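Local coordinates for protein beta-d-glucoside glucohydrolase (Hypocrea jecorina, PDB 3ZZ1) that probably hydrolyses terminal, non-reducing beta-D-glucosyl residues to release beta-D-glucose, serving as a secreted family 3 beta-glucosidase in cellulose degradation, at residues S246-L251 against N278-S283; A424-D429 against A470-N475; R586-S591 against T616-I621. All coordinates share one frame; numbering follows the deposited sequence.

Interaction 1: residues S246-L251 against N278-S283; sequences SANSGL and NQVPTS
Ala247 and Val280 make the apolar centre of this small contact, which shows how a helix surface can be covered by a turn between two later helices. The single methyl of Ala247 faces both branches of the valine: its CB is 3.8 Å from Val280 CG2 and 4.0 Å from Val280 CG1. The valine can offer both methyls because CG1 lies anti to the backbone N (chi1 177°) while CG2 sits beside it. Val280 also packs on Val244 and Ala274, so it joins helix 244-249 to helix 269-276.

At the rim the side chain of Asn248 crosses beside Val280 and the Pro281 ring, its CG coming within 4.1 Å of Gln279 O. Beyond the two segments, Arg284 NH1 donates to both Ala247 O and Leu251 O, tying helix 282-298 to the end of helix 244-249.

Backbone turns set the frame. Helix 244-249 ends in a Schellman motif at Gly250, where Leu251 N reaches back 3.1 Å to Ser246 O. A second Schellman motif, with Asn278 as its C-prime residue, closes helix 269-276, and Pro281 occupies the N-cap position of helix 282-298. Such linked helix ends are consistent with the outer, helical layer of the TIM-barrel-type N-terminal domain of family 3 glycoside hydrolases.

Interaction 2: residues A424-D429 against A470-N475; sequences AARGKD and AGANSN
Ala472 rests its methyl against one face of the Arg426 guanidinium, offset toward the rim, with Ala472 CB 3.8 Å from Arg426 NH1. The arginine's chain leaves its own backbone pointing away from Ala472 and bends at chi3, which brings the flat end back over the alanine. Nearer the backbone, Arg426 CA makes a nearly straight CA-H...O contact of 3.5 Å with Ala472 O. That same carbonyl receives a hydrogen bond from a water, 2.8 Å away, which in turn accepts from Gly427 N.

The contact illustrates a recurrent feature of alpha/beta sheets: helices 418-425 and 462-472 each end in a loop that leads into a strand, and strands 430-437 and 476-482 then run side by side, parallel, in the mixed sheet of the family 3 C-terminal domain.

Asn473 links the two loops through its amide. With CG anti to the backbone N (chi1 -162°), ND2 gives one hydrogen to Ala425 O at 2.8 Å, almost straight (167°) and in the amide plane. The other goes to Lys428 O at 2.9 Å, more bent (135°) and from above that carbonyl plane. Lys428 N, closing a type II turn, reaches Ala425 O from the face of its plane opposite to Asn473 ND2. OD1 accepts from Asn475 N at 2.7 Å, an Asx turn that fixes the amide's rotation. Were Asn473 an alanine, Ala425 O and Lys428 O would probably lose their shared donor and Asn475 N its acceptor. A second water bridges Asp429 O and Asn475 ND2, the latter 2.7 Å from it.

Interaction 3: residues R586-S591 against T616-I621; sequences RLSVLS and TVTVDI
Thr616 O is gripped twice: Leu590 N donates to it at 2.8 Å, almost perfectly straight (177°), and a water gives it a second hydrogen at 2.7 Å. These strands form an antiparallel pair in one sheet of the fibronectin type III-like beta sandwich, with 582-591 at the sheet's edge. From Ser588 to Leu590 the pairing is regular. Leu590 with Thr616 and Ser588 with Thr618 are hydrogen-bonded pairs, each joined by two backbone bonds, and Val589 with Val617 is the non-hydrogen-bonded pair between them.

The two faces differ in chemistry. On the inner one, Leu587 turns CD1 against two valines, 3.5 Å from Val617 CG1, a tight approach, and 3.6 Å from Val619 CG1. Val589 and Val617 lie side by side there, and strands 691-698 and 704-712 of the facing sheet cover this apolar row. On the other face, Ser588 OG stands between its backbone N and carbonyl carbon (chi1 80°), close to Thr618 CB, and meets the same water that Thr616 O holds. At the far end, the aliphatic part of Arg586 crosses the Asp620 carboxylate, with Arg586 CG 3.7 Å from Asp620 OD2 while the guanidinium leads away.

In the fold
The three contacts follow one another along the chain and lie far apart, the centres of interactions 1 and 2 about 68 Å from each other on opposite sides of the molecule's centre, and those of interactions 2 and 3 about 48 Å. Interactions 1 and 2 are both partly buried and join helix ends and loops, but in different domains: the first relies on methyl packing, the second on an asparagine amide and waters that serve backbone carbonyls. Interaction 3 is a surface contact between neighbouring strands, and backbone bonds carry it, with apolar side chains on one face and a hydrated hydroxyl on the other. No helix or strand is shared among the three.

Interaction 1: residues S246-L251 against N278-S283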
loop_
_atom_site.group_PDB
_atom_site.type_symbol
_atom_site.label_atom_id
_atom_site.label_comp_id
_atom_site.label_asym_id
_atom_site.label_seq_id
_atom_site.Cartn_x
_atom_site.Cartn_y
_atom_site.Cartn_z
ATOM N N SER A 246 5.901 17.812 21.593
ATOM C CA SER A 246 6.203 16.709 20.676
ATOM C C SER A 246 7.124 15.699 21.371
ATOM O O SER A 246 6.808 14.502 21.445
ATOM C CB SER A 246 6.802 17.222 19.360
ATOM O OG SER A 246 8.101 17.775 19.544
ATOM N N ALA A 247 8.234 16.197 21.918
ATOM C CA ALA A 247 9.165 15.379 22.699
ATOM C C ALA A 247 8.460 14.570 23.801
ATOM O O ALA A 247 8.603 13.345 23.868
ATOM C CB ALA A 247 10.272 16.257 23.294
ATOM N N ASN A 248 7.679 15.250 24.640
ATOM C CA ASN A 248 7.017 14.597 25.777
ATOM C C ASN A 248 5.845 13.680 25.407
ATOM O O ASN A 248 5.452 12.820 26.192
ATOM C CB ASN A 248 6.593 15.629 26.832
ATOM C CG ASN A 248 7.780 16.354 27.454
ATOM O OD1 ASN A 248 7.675 17.523 27.840
ATOM N ND2 ASN A 248 8.915 15.669 27.546
ATOM N N SER A 249 5.298 13.856 24.208
ATOM C CA SER A 249 4.211 13.002 23.735
ATOM C C SER A 249 4.701 11.651 23.210
ATOM O O SER A 249 3.914 10.714 23.079
ATOM C CB SER A 249 3.387 13.717 22.665
ATOM O OG SER A 249 2.642 14.773 23.238
ATOM N N GLY A 250 5.995 11.557 22.910
ATOM C CA GLY A 250 6.576 10.325 22.395
ATOM C C GLY A 250 7.247 10.413 21.034
ATOM O O GLY A 250 7.608 9.383 20.459
ATOM N N LEU A 251 7.417 11.630 20.510
ATOM C CA LEU A 251 8.217 11.831 19.294
ATOM C C LEU A 251 9.697 11.543 19.566
ATOM O O LEU A 251 10.224 11.922 20.614
ATOM C CB LEU A 251 8.050 13.249 18.745
ATOM C CG LEU A 251 8.766 13.559 17.424
ATOM C CD1 LEU A 251 8.295 12.623 16.315
ATOM C CD2 LEU A 251 8.556 15.005 17.038
ATOM N N ASN A 278 14.836 22.258 31.738
ATOM C CA ASN A 278 13.981 21.264 32.403
ATOM C C ASN A 278 12.546 21.157 31.866
ATOM O O ASN A 278 11.633 20.771 32.594
ATOM C CB ASN A 278 13.976 21.494 33.927
ATOM C CG ASN A 278 15.377 21.613 34.510
ATOM O OD1 ASN A 278 15.695 22.586 35.202
ATOM N ND2 ASN A 278 16.222 20.634 34.226
ATOM N N GLN A 279 12.356 21.504 30.594
ATOM C CA GLN A 279 11.052 21.370 29.938
ATOM C C GLN A 279 10.844 19.975 29.355
ATOM O O GLN A 279 9.715 19.484 29.295
ATOM C CB GLN A 279 10.862 22.447 28.867
ATOM C CG GLN A 279 10.726 23.853 29.433
ATOM C CD GLN A 279 9.776 23.911 30.615
ATOM O OE1 GLN A 279 10.205 24.007 31.769
ATOM N NE2 GLN A 279 8.486 23.833 30.340
ATOM N N VAL A 280 11.938 19.348 28.932
ATOM C CA VAL A 280 11.936 17.944 28.534
ATOM C C VAL A 280 12.931 17.195 29.417
ATOM O O VAL A 280 14.121 17.528 29.428
ATOM C CB VAL A 280 12.307 17.755 27.036
ATOM C CG1 VAL A 280 12.370 16.274 26.675
ATOM C CG2 VAL A 280 11.306 18.474 26.139
ATOM N N PRO A 281 12.449 16.187 30.167
ATOM C CA PRO A 281 13.349 15.402 31.009
ATOM C C PRO A 281 14.380 14.648 30.173
ATOM O O PRO A 281 14.089 14.243 29.038
ATOM C CB PRO A 281 12.408 14.420 31.717
ATOM C CG PRO A 281 11.201 14.342 30.838
ATOM C CD PRO A 281 11.057 15.712 30.253
ATOM N N THR A 282 15.580 14.484 30.722
ATOM C CA THR A 282 16.644 13.743 30.053
ATOM C C THR A 282 16.222 12.301 29.762
ATOM O O THR A 282 16.613 11.733 28.741
ATOM C CB THR A 282 17.925 13.725 30.891
ATOM O OG1 THR A 282 17.597 13.375 32.240
ATOM C CG2 THR A 282 18.594 15.082 30.876
ATOM N N SER A 283 15.420 11.725 30.657
ATOM C CA SER A 283 14.907 10.362 30.486
ATOM C C SER A 283 14.158 10.192 29.164
ATOM O O SER A 283 14.274 9.155 28.514
ATOM C CB SER A 283 13.994 9.983 31.653
ATOM O OG SER A 283 12.851 10.823 31.691
#

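Interaction 2: residues A424-D429 against A470-N475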
loop_
_atom_site.group_PDB
_atom_site.type_symbol
_atom_site.label_atom_id
_atom_site.label_comp_id
_atom_site.label_asym_id
_atom_site.label_seq_id
_atom_site.Cartn_x
_atom_site.Cartn_y
_atom_site.Cartn_z
ATOM N N ALA A 424 -8.376 4.955 -36.772
ATOM C CA ALA A 424 -7.473 3.850 -36.475
ATOM C C ALA A 424 -8.221 2.531 -36.266
ATOM O O ALA A 424 -7.788 1.489 -36.751
ATOM C CB ALA A 424 -6.621 4.178 -35.258
ATOM N N ALA A 425 -9.349 2.588 -35.560
ATOM C CA ALA A 425 -10.116 1.386 -35.206
ATOM C C ALA A 425 -10.985 0.824 -36.336
ATOM O O ALA A 425 -11.315 -0.365 -36.328
ATOM C CB ALA A 425 -10.960 1.643 -33.967
ATOM N N ARG A 426 -11.350 1.673 -37.297
ATOM C CA ARG A 426 -12.261 1.278 -38.381
ATOM C C ARG A 426 -11.700 0.129 -39.221
ATOM O O ARG A 426 -10.564 0.195 -39.695
ATOM C CB ARG A 426 -12.602 2.476 -39.277
ATOM C CG ARG A 426 -13.948 2.358 -39.998
ATOM C CD ARG A 426 -14.327 3.646 -40.752
ATOM N NE ARG A 426 -14.343 4.826 -39.884
ATOM C CZ ARG A 426 -15.345 5.160 -39.074
ATOM N NH1 ARG A 426 -16.442 4.410 -39.008
ATOM N NH2 ARG A 426 -15.250 6.249 -38.323
ATOM N N GLY A 427 -12.501 -0.925 -39.377
ATOM C CA GLY A 427 -12.143 -2.072 -40.218
ATOM C C GLY A 427 -11.186 -3.077 -39.595
ATOM O O GLY A 427 -10.806 -4.054 -40.247
ATOM N N LYS A 428 -10.800 -2.854 -38.338
ATOM C CA LYS A 428 -9.866 -3.752 -37.648
ATOM C C LYS A 428 -10.587 -4.860 -36.881
ATOM O O LYS A 428 -11.737 -4.691 -36.463
ATOM C CB LYS A 428 -8.924 -2.976 -36.711
ATOM C CG LYS A 428 -8.285 -1.718 -37.311
ATOM C CD LYS A 428 -7.542 -1.991 -38.625
ATOM C CE LYS A 428 -6.883 -0.728 -39.172
ATOM N NZ LYS A 428 -7.873 0.350 -39.453
ATOM N N ASP A 429 -9.908 -5.992 -36.707
ATOM C CA ASP A 429 -10.471 -7.138 -35.992
ATOM C C ASP A 429 -10.760 -6.809 -34.534
ATOM O O ASP A 429 -11.848 -7.104 -34.039
ATOM C CB ASP A 429 -9.548 -8.355 -36.101
ATOM C CG ASP A 429 -9.409 -8.848 -37.529
ATOM O OD1 ASP A 429 -10.434 -9.210 -38.136
ATOM O OD2 ASP A 429 -8.280 -8.872 -38.049
ATOM N N ALA A 470 -15.882 2.825 -30.194
ATOM C CA ALA A 470 -17.045 1.930 -30.259
ATOM C C ALA A 470 -17.957 2.254 -31.447
ATOM O O ALA A 470 -18.635 1.372 -31.975
ATOM C CB ALA A 470 -17.829 1.958 -28.954
ATOM N N GLY A 471 -17.966 3.519 -31.861
ATOM C CA GLY A 471 -18.680 3.930 -33.071
ATOM C C GLY A 471 -18.071 3.370 -34.350
ATOM O O GLY A 471 -18.751 3.267 -35.374
ATOM N N ALA A 472 -16.794 2.994 -34.286
ATOM C CA ALA A 472 -16.054 2.534 -35.462
ATOM C C ALA A 472 -15.628 1.062 -35.418
ATOM O O ALA A 472 -15.081 0.549 -36.396
ATOM C CB ALA A 472 -14.852 3.433 -35.707
ATOM N N ASN A 473 -15.880 0.382 -34.301
ATOM C CA ASN A 473 -15.426 -1.003 -34.124
ATOM C C ASN A 473 -16.307 -1.811 -33.166
ATOM O O ASN A 473 -16.647 -1.340 -32.079
ATOM C CB ASN A 473 -13.958 -1.023 -33.660
ATOM C CG ASN A 473 -13.289 -2.375 -33.862
ATOM O OD1 ASN A 473 -13.656 -3.367 -33.229
ATOM N ND2 ASN A 473 -12.284 -2.412 -34.731
ATOM N N SER A 474 -16.654 -3.030 -33.576
ATOM C CA SER A 474 -17.505 -3.922 -32.781
ATOM C C SER A 474 -16.787 -4.615 -31.623
ATOM O O SER A 474 -17.433 -5.093 -30.691
ATOM C CB SER A 474 -18.140 -4.991 -33.675
ATOM O OG SER A 474 -19.338 -4.524 -34.261
ATOM N N ASN A 475 -15.459 -4.675 -31.690
ATOM C CA ASN A 475 -14.670 -5.482 -30.762
ATOM C C ASN A 475 -13.620 -4.668 -30.020
ATOM O O ASN A 475 -12.428 -4.719 -30.345
ATOM C CB ASN A 475 -14.017 -6.650 -31.503
ATOM C CG ASN A 475 -15.021 -7.693 -31.936
ATOM O OD1 ASN A 475 -15.657 -8.345 -31.105
ATOM N ND2 ASN A 475 -15.174 -7.857 -33.246
HETATM O O HOH W 1 -14.873 -1.798 -37.998
HETATM O O HOH W 2 -14.516 -6.116 -35.263
#

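Interaction 3: residues R586-S591 against T616-I621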
loop_
_atom_site.group_PDB
_atom_site.type_symbol
_atom_site.label_atom_id
_atom_site.label_comp_id
_atom_site.label_asym_id
_atom_site.label_seq_id
_atom_site.Cartn_x
_atom_site.Cartn_y
_atom_site.Cartn_z
ATOM N N ARG A 586 -15.296 -28.904 0.117
ATOM C CA ARG A 586 -14.703 -29.488 1.320
ATOM C C ARG A 586 -14.232 -28.418 2.308
ATOM O O ARG A 586 -13.053 -28.352 2.654
ATOM C CB ARG A 586 -13.553 -30.443 0.945
ATOM C CG ARG A 586 -13.908 -31.496 -0.123
ATOM C CD ARG A 586 -14.769 -32.615 0.457
ATOM N NE ARG A 586 -15.053 -33.672 -0.512
ATOM C CZ ARG A 586 -16.190 -33.789 -1.195
ATOM N NH1 ARG A 586 -17.171 -32.908 -1.032
ATOM N NH2 ARG A 586 -16.348 -34.791 -2.047
ATOM N N LEU A 587 -15.164 -27.582 2.752
ATOM C CA LEU A 587 -14.857 -26.564 3.750
ATOM C C LEU A 587 -14.778 -27.184 5.143
ATOM O O LEU A 587 -15.735 -27.797 5.611
ATOM C CB LEU A 587 -15.893 -25.436 3.712
ATOM C CG LEU A 587 -15.818 -24.283 4.724
ATOM C CD1 LEU A 587 -14.445 -23.641 4.761
ATOM C CD2 LEU A 587 -16.854 -23.237 4.379
ATOM N N SER A 588 -13.626 -27.023 5.791
ATOM C CA SER A 588 -13.442 -27.476 7.166
ATOM C C SER A 588 -12.934 -26.345 8.059
ATOM O O SER A 588 -12.180 -25.480 7.611
ATOM C CB SER A 588 -12.476 -28.654 7.219
ATOM O OG SER A 588 -11.139 -28.202 7.143
ATOM N N VAL A 589 -13.350 -26.368 9.323
ATOM C CA VAL A 589 -12.978 -25.350 10.305
ATOM C C VAL A 589 -12.451 -26.056 11.547
ATOM O O VAL A 589 -13.179 -26.812 12.185
ATOM C CB VAL A 589 -14.194 -24.443 10.690
ATOM C CG1 VAL A 589 -13.840 -23.492 11.836
ATOM C CG2 VAL A 589 -14.703 -23.660 9.480
ATOM N N LEU A 590 -11.182 -25.820 11.868
ATOM C CA LEU A 590 -10.558 -26.356 13.077
ATOM C C LEU A 590 -10.284 -25.191 14.012
ATOM O O LEU A 590 -9.640 -24.220 13.615
ATOM C CB LEU A 590 -9.253 -27.081 12.733
ATOM C CG LEU A 590 -8.543 -27.926 13.802
ATOM C CD1 LEU A 590 -7.718 -29.025 13.144
ATOM C CD2 LEU A 590 -7.660 -27.083 14.726
ATOM N N SER A 591 -10.756 -25.289 15.252
ATOM C CA SER A 591 -10.711 -24.155 16.163
ATOM C C SER A 591 -10.586 -24.552 17.628
ATOM O O SER A 591 -11.255 -25.474 18.096
ATOM C CB SER A 591 -11.955 -23.281 15.979
ATOM O OG SER A 591 -11.890 -22.137 16.812
ATOM N N THR A 616 -8.018 -22.689 12.065
ATOM C CA THR A 616 -7.565 -22.984 10.708
ATOM C C THR A 616 -8.769 -23.333 9.832
ATOM O O THR A 616 -9.546 -24.236 10.156
ATOM C CB THR A 616 -6.543 -24.150 10.697
ATOM O OG1 THR A 616 -5.444 -23.840 11.565
ATOM C CG2 THR A 616 -6.005 -24.404 9.286
ATOM N N VAL A 617 -8.929 -22.594 8.741
ATOM C CA VAL A 617 -9.992 -22.856 7.781
ATOM C C VAL A 617 -9.371 -23.322 6.466
ATOM O O VAL A 617 -8.433 -22.699 5.954
ATOM C CB VAL A 617 -10.918 -21.613 7.570
ATOM C CG1 VAL A 617 -12.007 -21.913 6.549
ATOM C CG2 VAL A 617 -11.566 -21.192 8.879
ATOM N N THR A 618 -9.905 -24.421 5.936
ATOM C CA THR A 618 -9.380 -25.075 4.739
ATOM C C THR A 618 -10.478 -25.304 3.691
ATOM O O THR A 618 -11.609 -25.660 4.034
ATOM C CB THR A 618 -8.729 -26.433 5.106
ATOM O OG1 THR A 618 -7.633 -26.216 6.006
ATOM C CG2 THR A 618 -8.230 -27.149 3.882
ATOM N N VAL A 619 -10.135 -25.073 2.426
ATOM C CA VAL A 619 -10.991 -25.412 1.282
ATOM C C VAL A 619 -10.142 -26.016 0.171
ATOM O O VAL A 619 -8.941 -25.752 0.091
ATOM C CB VAL A 619 -11.751 -24.185 0.682
ATOM C CG1 VAL A 619 -12.935 -23.800 1.535
ATOM C CG2 VAL A 619 -10.810 -22.993 0.453
ATOM N N ASP A 620 -10.774 -26.822 -0.678
ATOM C CA ASP A 620 -10.131 -27.344 -1.876
ATOM C C ASP A 620 -10.519 -26.486 -3.066
ATOM O O ASP A 620 -11.661 -26.037 -3.169
ATOM C CB ASP A 620 -10.542 -28.794 -2.131
ATOM C CG ASP A 620 -9.972 -29.749 -1.111
ATOM O OD1 ASP A 620 -9.080 -29.335 -0.338
ATOM O OD2 ASP A 620 -10.411 -30.919 -1.084
ATOM N N ILE A 621 -9.558 -26.242 -3.949
ATOM C CA ILE A 621 -9.822 -25.501 -5.173
ATOM C C ILE A 621 -9.325 -26.307 -6.365
ATOM O O ILE A 621 -8.154 -26.697 -6.413
ATOM C CB ILE A 621 -9.160 -24.107 -5.161
ATOM C CG1 ILE A 621 -9.580 -23.327 -3.911
ATOM C CG2 ILE A 621 -9.529 -23.323 -6.417
ATOM C CD1 ILE A 621 -8.578 -22.302 -3.489
HETATM O O HOH W 3 -9.422 -26.481 8.598
#